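Local coordinates for protein uronate isomerase (Caulobacter crescentus, PDB 2Q01) that catalyses the isomerisation of D-glucuronate to D-fructuronate and of D-galacturonate to D-tagaturonate, a step in the interconversion of pentoses and glucuronate, at residues T259-D264 with M291-A296. Numbering follows the deposited sequence.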
ATOM      1  N   THR B 259      -8.821  -4.798 -21.656  1.00 38.18           N
ATOM      2  CA  THR B 259      -9.765  -5.528 -22.509  1.00 35.48           C
ATOM      3  C   THR B 259     -10.362  -4.561 -23.537  1.00 34.02           C
ATOM      4  O   THR B 259     -10.305  -3.344 -23.352  1.00 29.28           O
ATOM      5  CB  THR B 259     -10.907  -6.188 -21.697  1.00 32.48           C
ATOM      6  OG1 THR B 259     -11.710  -5.180 -21.072  1.00 43.80           O
ATOM      7  CG2 THR B 259     -10.363  -7.125 -20.624  1.00 42.91           C
ATOM      8  N   ALA B 260     -10.930  -5.095 -24.614  1.00 36.32           N
ATOM      9  CA  ALA B 260     -11.575  -4.261 -25.639  1.00 39.18           C
ATOM     10  C   ALA B 260     -12.847  -4.915 -26.172  1.00 42.27           C
ATOM     11  O   ALA B 260     -13.039  -6.113 -26.021  1.00 47.36           O
ATOM     12  CB  ALA B 260     -10.609  -3.973 -26.777  1.00 30.01           C
ATOM     13  N   ASP B 261     -13.714  -4.128 -26.795  1.00 44.88           N
ATOM     14  CA  ASP B 261     -14.930  -4.670 -27.386  1.00 42.58           C
ATOM     15  C   ASP B 261     -15.098  -4.116 -28.796  1.00 43.32           C
ATOM     16  O   ASP B 261     -15.967  -3.280 -29.057  1.00 51.41           O
ATOM     17  CB  ASP B 261     -16.147  -4.361 -26.502  1.00 49.09           C
ATOM     18  CG  ASP B 261     -17.363  -5.227 -26.832  1.00 54.21           C
ATOM     19  OD1 ASP B 261     -17.225  -6.255 -27.535  1.00 47.74           O
ATOM     20  OD2 ASP B 261     -18.469  -4.877 -26.370  1.00 61.95           O
ATOM     21  N   LEU B 262     -14.236  -4.578 -29.697  1.00 42.03           N
ATOM     22  CA  LEU B 262     -14.300  -4.193 -31.101  1.00 40.37           C
ATOM     23  C   LEU B 262     -15.367  -5.007 -31.824  1.00 43.65           C
ATOM     24  O   LEU B 262     -15.755  -6.089 -31.370  1.00 52.80           O
ATOM     25  CB  LEU B 262     -12.943  -4.396 -31.790  1.00 34.00           C
ATOM     26  CG  LEU B 262     -11.671  -3.743 -31.238  1.00 36.79           C
ATOM     27  CD1 LEU B 262     -10.431  -4.289 -31.949  1.00 30.70           C
ATOM     28  CD2 LEU B 262     -11.718  -2.226 -31.327  1.00 48.94           C
ATOM     29  N   SER B 263     -15.835  -4.480 -32.953  1.00 40.29           N
ATOM     30  CA  SER B 263     -16.698  -5.228 -33.858  1.00 38.58           C
ATOM     31  C   SER B 263     -15.864  -6.273 -34.591  1.00 39.65           C
ATOM     32  O   SER B 263     -14.629  -6.262 -34.512  1.00 52.46           O
ATOM     33  CB  SER B 263     -17.390  -4.287 -34.850  1.00 42.75           C
ATOM     34  OG  SER B 263     -16.476  -3.761 -35.791  1.00 47.11           O
ATOM     35  N   ASP B 264     -16.534  -7.179 -35.296  1.00 43.19           N
ATOM     36  CA  ASP B 264     -15.847  -8.237 -36.038  1.00 48.58           C
ATOM     37  C   ASP B 264     -14.900  -7.681 -37.103  1.00 45.64           C
ATOM     38  O   ASP B 264     -13.781  -8.173 -37.254  1.00 53.99           O
ATOM     39  CB  ASP B 264     -16.860  -9.203 -36.665  1.00 53.18           C
ATOM     40  CG  ASP B 264     -17.810  -9.809 -35.639  1.00 81.82           C
ATOM     41  OD1 ASP B 264     -19.040  -9.652 -35.800  1.00 92.89           O
ATOM     42  OD2 ASP B 264     -17.331 -10.438 -34.669  1.00102.49           O
ATOM     43  N   MET B 291      -8.383  -9.893 -27.653  1.00 35.60           N
ATOM     44  CA  MET B 291      -8.333 -11.338 -27.447  1.00 34.12           C
ATOM     45  C   MET B 291      -8.763 -11.795 -26.055  1.00 35.64           C
ATOM     46  O   MET B 291      -9.244 -12.912 -25.909  1.00 37.87           O
ATOM     47  CB  MET B 291      -6.950 -11.893 -27.788  1.00 36.26           C
ATOM     48  CG  MET B 291      -6.647 -11.934 -29.287  1.00 41.84           C
ATOM     49  SD  MET B 291      -7.945 -12.667 -30.317  1.00 30.60           S
ATOM     50  CE  MET B 291      -7.861 -14.359 -29.773  1.00 28.42           C
ATOM     51  N   LEU B 292      -8.599 -10.942 -25.043  1.00 39.84           N
ATOM     52  CA  LEU B 292      -9.124 -11.237 -23.708  1.00 32.35           C
ATOM     53  C   LEU B 292     -10.635 -11.386 -23.757  1.00 31.26           C
ATOM     54  O   LEU B 292     -11.186 -12.331 -23.194  1.00 40.45           O
ATOM     55  CB  LEU B 292      -8.724 -10.165 -22.685  1.00 30.57           C
ATOM     56  CG  LEU B 292      -7.397 -10.361 -21.940  1.00 52.23           C
ATOM     57  CD1 LEU B 292      -7.297  -9.414 -20.749  1.00 39.90           C
ATOM     58  CD2 LEU B 292      -7.203 -11.810 -21.481  1.00 48.95           C
ATOM     59  N   THR B 293     -11.292 -10.465 -24.460  1.00 27.35           N
ATOM     60  CA  THR B 293     -12.740 -10.512 -24.688  1.00 31.57           C
ATOM     61  C   THR B 293     -13.138 -11.698 -25.571  1.00 32.03           C
ATOM     62  O   THR B 293     -14.173 -12.321 -25.358  1.00 42.08           O
ATOM     63  CB  THR B 293     -13.227  -9.198 -25.320  1.00 31.10           C
ATOM     64  OG1 THR B 293     -12.946  -8.124 -24.420  1.00 33.26           O
ATOM     65  CG2 THR B 293     -14.733  -9.213 -25.605  1.00 40.83           C
ATOM     66  N   GLU B 294     -12.292 -12.014 -26.544  1.00 44.16           N
ATOM     67  CA  GLU B 294     -12.581 -13.078 -27.486  1.00 41.02           C
ATOM     68  C   GLU B 294     -12.532 -14.441 -26.806  1.00 40.04           C
ATOM     69  O   GLU B 294     -13.367 -15.299 -27.091  1.00 40.47           O
ATOM     70  CB  GLU B 294     -11.630 -13.002 -28.681  1.00 41.61           C
ATOM     71  CG  GLU B 294     -12.282 -13.372 -30.010  1.00 56.15           C
ATOM     72  CD  GLU B 294     -13.364 -12.394 -30.466  1.00 55.00           C
ATOM     73  OE1 GLU B 294     -14.419 -12.860 -30.951  1.00 65.07           O
ATOM     74  OE2 GLU B 294     -13.165 -11.168 -30.351  1.00 45.99           O
ATOM     75  N   MET B 295     -11.585 -14.612 -25.877  1.00 41.74           N
ATOM     76  CA  MET B 295     -11.456 -15.850 -25.093  1.00 28.49           C
ATOM     77  C   MET B 295     -12.623 -16.030 -24.131  1.00 25.31           C
ATOM     78  O   MET B 295     -12.999 -17.156 -23.813  1.00 35.94           O
ATOM     79  CB  MET B 295     -10.142 -15.885 -24.299  1.00 34.87           C
ATOM     80  CG  MET B 295      -8.854 -15.965 -25.116  1.00 30.98           C
ATOM     81  SD  MET B 295      -8.505 -17.541 -25.894  1.00 41.91           S
ATOM     82  CE  MET B 295      -8.928 -17.196 -27.591  1.00 52.75           C
ATOM     83  N   ALA B 296     -13.177 -14.915 -23.661  1.00 32.43           N
ATOM     84  CA  ALA B 296     -14.317 -14.915 -22.753  1.00 27.22           C
ATOM     85  C   ALA B 296     -15.599 -15.266 -23.489  1.00 40.03           C
ATOM     86  O   ALA B 296     -16.481 -15.906 -22.925  1.00 47.60           O
ATOM     87  CB  ALA B 296     -14.452 -13.573 -22.097  1.00 31.53           C
TER
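Thr259 and Leu292 bring the two backbones closest, their CA atoms 5.9 Å apart, where the extended residues Thr259 and Ala260 pass one face of the helical segment 291-296. One hydrogen bond joins the segments, from the Thr293 hydroxyl OG1 to the backbone oxygen Ala260 O, short at 2.6 Å; the C=O...OG1 angle is 147°, with the donor tilted out of the carbonyl plane. With chi1 at -61°, Thr293 sets OG1 beside its own backbone N, facing the loop, while CG2 packs at 3.6 Å from the same Ala260 O. An alanine in place of Thr293 would probably leave this buried carbonyl without its hydroxyl donor and open a gap beside Arg348, which the threonine side chain touches. One residue back, Thr259 CG2 meets Leu292 CD1 at 3.8 Å, the two side chains crossing at about a right angle. Thr259 OG1 is turned to other partners, Ala341 O and Leu345 N, and Asp261 OD1 forms a salt bridge with Arg348 NH1. Within the beta-alpha-beta crossover between parallel strands 249-252 and 305-308 of this TIM-barrel-clan protein, the contact fastens the loop before helix 264-276 onto helix 281-302, with helix 343-349 packed against Thr259 and Thr293 and helix 228-244 against Met291 and Met295.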